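Local coordinates for protein monalysin (Pseudomonas entomophila, PDB 4MKQ) that forms beta-barrel pores in host membranes as a cytolytic, hemolytic toxin, damaging the Drosophila intestine and contributing to bacterial virulence, at residues 85-88 with 89-93; 138-141 with 142-146. One frame throughout, in Å; residues are numbered along the deposited sequence.

Contact 1 of 2, residues 85-88 with 89-93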
loop_
_atom_site.group_PDB
_atom_site.type_symbol
_atom_site.label_atom_id
_atom_site.label_comp_id
_atom_site.label_asym_id
_atom_site.label_seq_id
_atom_site.Cartn_x
_atom_site.Cartn_y
_atom_site.Cartn_z
ATOM N N THR A 85 -6.924 11.214 -28.887
ATOM C CA THR A 85 -7.354 11.425 -30.271
ATOM C C THR A 85 -8.609 10.631 -30.601
ATOM O O THR A 85 -8.690 9.445 -30.274
ATOM C CB THR A 85 -6.218 11.185 -31.277
ATOM O OG1 THR A 85 -5.879 9.800 -31.316
ATOM C CG2 THR A 85 -4.982 12.047 -31.012
ATOM N N SER A 86 -9.604 11.319 -31.213
ATOM C CA SER A 86 -10.916 10.816 -31.651
ATOM C C SER A 86 -11.921 10.547 -30.508
ATOM O O SER A 86 -13.087 10.268 -30.792
ATOM C CB SER A 86 -10.781 9.585 -32.546
ATOM O OG SER A 86 -9.735 9.725 -33.493
ATOM N N ALA A 87 -11.489 10.673 -29.233
ATOM C CA ALA A 87 -12.312 10.405 -28.044
ATOM C C ALA A 87 -13.393 11.446 -27.716
ATOM O O ALA A 87 -14.289 11.144 -26.927
ATOM C CB ALA A 87 -11.418 10.204 -26.833
ATOM N N GLY A 88 -13.292 12.644 -28.292
ATOM C CA GLY A 88 -14.200 13.761 -28.034
ATOM C C GLY A 88 -15.645 13.629 -28.477
ATOM O O GLY A 88 -16.502 14.356 -27.973
ATOM N N ARG A 89 -15.936 12.738 -29.433
ATOM C CA ARG A 89 -17.295 12.522 -29.933
ATOM C C ARG A 89 -18.145 11.721 -28.934
ATOM O O ARG A 89 -19.318 12.041 -28.733
ATOM C CB ARG A 89 -17.246 11.863 -31.333
ATOM C CG ARG A 89 -18.562 11.341 -31.939
ATOM C CD ARG A 89 -19.631 12.393 -32.201
ATOM N NE ARG A 89 -19.189 13.452 -33.111
ATOM C CZ ARG A 89 -20.000 14.142 -33.905
ATOM N NH1 ARG A 89 -21.300 13.875 -33.935
ATOM N NH2 ARG A 89 -19.517 15.101 -34.681
ATOM N N GLN A 90 -17.555 10.699 -28.301
ATOM C CA GLN A 90 -18.268 9.841 -27.354
ATOM C C GLN A 90 -17.954 10.117 -25.876
ATOM O O GLN A 90 -18.682 9.629 -25.007
ATOM C CB GLN A 90 -18.034 8.356 -27.693
ATOM C CG GLN A 90 -18.664 7.910 -29.019
ATOM C CD GLN A 90 -18.344 6.475 -29.374
ATOM O OE1 GLN A 90 -19.223 5.606 -29.387
ATOM N NE2 GLN A 90 -17.088 6.198 -29.716
ATOM N N ASN A 91 -16.885 10.892 -25.583
ATOM C CA ASN A 91 -16.462 11.167 -24.204
ATOM C C ASN A 91 -16.288 12.657 -23.872
ATOM O O ASN A 91 -15.495 12.994 -22.983
ATOM C CB ASN A 91 -15.186 10.382 -23.872
ATOM C CG ASN A 91 -15.295 8.909 -24.144
ATOM O OD1 ASN A 91 -15.835 8.149 -23.341
ATOM N ND2 ASN A 91 -14.823 8.486 -25.306
ATOM N N ALA A 92 -17.064 13.542 -24.540
ATOM C CA ALA A 92 -17.024 14.995 -24.301
ATOM C C ALA A 92 -17.417 15.380 -22.866
ATOM O O ALA A 92 -16.938 16.395 -22.358
ATOM C CB ALA A 92 -17.914 15.721 -25.297
ATOM N N ASN A 93 -18.270 14.562 -22.216
ATOM C CA ASN A 93 -18.752 14.799 -20.854
ATOM C C ASN A 93 -18.245 13.770 -19.826
ATOM O O ASN A 93 -18.731 13.749 -18.693
ATOM C CB ASN A 93 -20.283 14.908 -20.840
ATOM C CG ASN A 93 -20.806 16.075 -21.641
ATOM O OD1 ASN A 93 -20.619 17.244 -21.279
ATOM N ND2 ASN A 93 -21.452 15.784 -22.761
HETATM O O HOH W 1 -15.479 9.495 -29.742
#
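N91 grips the carbonyl oxygen of A87 twice, once through its backbone and once through its side-chain amide. N91 N donates to A87 O at 2.9 Å. N91 ND2 donates to A87 O at 3.2 Å, in the carbonyl plane on a lone pair. With chi1 at -53°, CG of N91 sits beside its own backbone N, which brings amide and N-H to the same oxygen. The oxygen also lies near the plane of the N91 amide. This is the packed side: A87 and N91 both rest on W48 of strand 46-65, while A87 touches L109 and N91 touches I43. The turn before it is looser. Here water 1 bridges S86 and Q90, donating to S86 O at 2.7 Å and accepting from Q90 N at 2.8 Å. R89 and Q90 carry exposed side chains, R89 lying against an acidic side chain of a bound peptide and Q90 against an apolar one. The direct i to i+4 bond from N91 N to A87 O, doubled by the asparagine amide, makes this an alpha-turn, with the preceding S86 to Q90 step bridged by water, in the loop between strands 71-84 and 98-103.

Contact 2 of 2, residues 138-141 with 142-146; sequences QRNV and LMENY
E144 folds back along the helix turn that R139 opens. Its backbone N donates to R139 O at 2.8 Å, and the link reaches five residues along the chain, one more than in an alpha-helix. M143 N repeats this step with a weak bond to Q138 O, an oxygen that also receives L142 N at 3.1 Å. Rotation about the first bond of E144, chi1 -79°, sets CG beside its own N, and the rest of the chain runs out extended. It thus lies alongside R139 and points the same way, with OE2 3.8 Å from R139 CG. The two charged groups do not pair: R139 NE stays 5.4 Å from E144 OE2, the R139 chain is bent at chi3, and its NH2 makes a salt bridge with D135 one turn earlier. The N140 side chain crosses E144 at a slant, the planes of its end group and the carboxylate 64° apart. With its CG turned beside its own N (chi1 -50°), M143 brings CG to 3.7 Å from Q138 O, and the chain then bends at chi2 and chi3. V141 points away from segment 142-146, its side chain packing on V55, F56, L112 and W31 of the strands; L142 joins it on L112. N145 curls inward, its ND2 2.8 Å from N140 O in a weak, bent bond. Beyond it Y146 leads its ring away from this turn into buried packing, stacked on F155, its hydroxyl bonded to N151, while K99 NZ binds the carbonyl oxygens of M143 and Y146. Such steps mark a pi-type turn, a widened stretch here in the last part of helix 134-144, which lies against the strands of this aerolysin-like toxin.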
loop_
_atom_site.group_PDB
_atom_site.type_symbol
_atom_site.label_atom_id
_atom_site.label_comp_id
_atom_site.label_asym_id
_atom_site.label_seq_id
_atom_site.Cartn_x
_atom_site.Cartn_y
_atom_site.Cartn_z
ATOM N N GLN A 138 -6.899 21.491 -11.945
ATOM C CA GLN A 138 -7.506 21.271 -13.264
ATOM C C GLN A 138 -7.989 22.561 -13.924
ATOM O O GLN A 138 -7.823 22.723 -15.138
ATOM C CB GLN A 138 -8.666 20.276 -13.174
ATOM C CG GLN A 138 -8.227 18.832 -13.034
ATOM C CD GLN A 138 -9.411 17.926 -12.874
ATOM O OE1 GLN A 138 -9.843 17.260 -13.815
ATOM N NE2 GLN A 138 -9.967 17.887 -11.675
ATOM N N ARG A 139 -8.582 23.474 -13.122
ATOM C CA ARG A 139 -9.102 24.768 -13.570
ATOM C C ARG A 139 -7.970 25.693 -14.035
ATOM O O ARG A 139 -8.087 26.338 -15.079
ATOM C CB ARG A 139 -9.898 25.430 -12.440
ATOM C CG ARG A 139 -11.053 26.305 -12.923
ATOM C CD ARG A 139 -11.764 27.027 -11.787
ATOM N NE ARG A 139 -12.273 26.112 -10.760
ATOM C CZ ARG A 139 -11.834 26.075 -9.504
ATOM N NH1 ARG A 139 -10.883 26.910 -9.100
ATOM N NH2 ARG A 139 -12.350 25.212 -8.640
ATOM N N ASN A 140 -6.876 25.752 -13.268
ATOM C CA ASN A 140 -5.737 26.593 -13.600
ATOM C C ASN A 140 -4.844 26.019 -14.684
ATOM O O ASN A 140 -4.485 26.749 -15.601
ATOM C CB ASN A 140 -4.934 26.944 -12.361
ATOM C CG ASN A 140 -5.369 28.248 -11.745
ATOM O OD1 ASN A 140 -4.859 29.321 -12.093
ATOM N ND2 ASN A 140 -6.335 28.188 -10.831
ATOM N N VAL A 141 -4.500 24.727 -14.600
ATOM C CA VAL A 141 -3.602 24.087 -15.558
ATOM C C VAL A 141 -4.258 23.905 -16.942
ATOM O O VAL A 141 -3.712 24.411 -17.923
ATOM C CB VAL A 141 -2.980 22.769 -15.006
ATOM C CG1 VAL A 141 -2.124 22.075 -16.057
ATOM C CG2 VAL A 141 -2.161 23.031 -13.744
ATOM N N LEU A 142 -5.400 23.199 -17.025
ATOM C CA LEU A 142 -6.057 22.936 -18.307
ATOM C C LEU A 142 -6.957 24.061 -18.807
ATOM O O LEU A 142 -6.767 24.527 -19.929
ATOM C CB LEU A 142 -6.836 21.604 -18.270
ATOM C CG LEU A 142 -7.620 21.197 -19.533
ATOM C CD1 LEU A 142 -6.691 20.878 -20.703
ATOM C CD2 LEU A 142 -8.522 20.019 -19.254
ATOM N N MET A 143 -7.956 24.459 -18.005
ATOM C CA MET A 143 -8.960 25.449 -18.390
ATOM C C MET A 143 -8.396 26.843 -18.642
ATOM O O MET A 143 -8.637 27.405 -19.714
ATOM C CB MET A 143 -10.124 25.499 -17.383
ATOM C CG MET A 143 -10.725 24.132 -17.047
ATOM S SD MET A 143 -11.056 23.052 -18.469
ATOM C CE MET A 143 -12.456 23.873 -19.182
ATOM N N GLU A 144 -7.629 27.383 -17.686
ATOM C CA GLU A 144 -7.073 28.729 -17.771
ATOM C C GLU A 144 -5.702 28.848 -18.446
ATOM O O GLU A 144 -5.410 29.920 -18.977
ATOM C CB GLU A 144 -7.020 29.365 -16.375
ATOM C CG GLU A 144 -8.361 29.898 -15.900
ATOM C CD GLU A 144 -8.532 30.014 -14.396
ATOM O OE1 GLU A 144 -7.592 30.488 -13.716
ATOM O OE2 GLU A 144 -9.624 29.654 -13.900
ATOM N N ASN A 145 -4.861 27.787 -18.435
ATOM C CA ASN A 145 -3.509 27.908 -18.983
ATOM C C ASN A 145 -3.133 26.943 -20.120
ATOM O O ASN A 145 -1.944 26.665 -20.318
ATOM C CB ASN A 145 -2.484 27.827 -17.856
ATOM C CG ASN A 145 -2.540 29.012 -16.929
ATOM O OD1 ASN A 145 -2.500 30.171 -17.358
ATOM N ND2 ASN A 145 -2.559 28.752 -15.632
ATOM N N TYR A 146 -4.115 26.495 -20.907
ATOM C CA TYR A 146 -3.858 25.678 -22.093
ATOM C C TYR A 146 -4.922 25.886 -23.147
ATOM O O TYR A 146 -6.112 25.819 -22.839
ATOM C CB TYR A 146 -3.642 24.180 -21.797
ATOM C CG TYR A 146 -3.310 23.399 -23.052
ATOM C CD1 TYR A 146 -2.083 23.557 -23.692
ATOM C CD2 TYR A 146 -4.256 22.576 -23.655
ATOM C CE1 TYR A 146 -1.795 22.890 -24.879
ATOM C CE2 TYR A 146 -3.980 21.905 -24.845
ATOM C CZ TYR A 146 -2.746 22.066 -25.453
ATOM O OH TYR A 146 -2.468 21.418 -26.629
#

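Along the chain the two contacts come in series, neither nesting nor crossing. Contact 1 comes first, turning the chain within the loop that leaves strand 71-84 for strand 98-103. The chain then runs through strand 98-103 and the long strand 106-124 before helix 134-144 brings contact 2, whose last residue begins the short strand 146-147. The centres of contact 1 and contact 2 are 19 Å apart. Both nevertheless pack on strands 29-43, 46-65 and 106-124, through different residues. K99, on the strand that follows the loop of contact 1, reaches carbonyl groups of contact 2. This crystallised form lacks the membrane-spanning segment, and both contacts lie in the remaining aerolysin-like body.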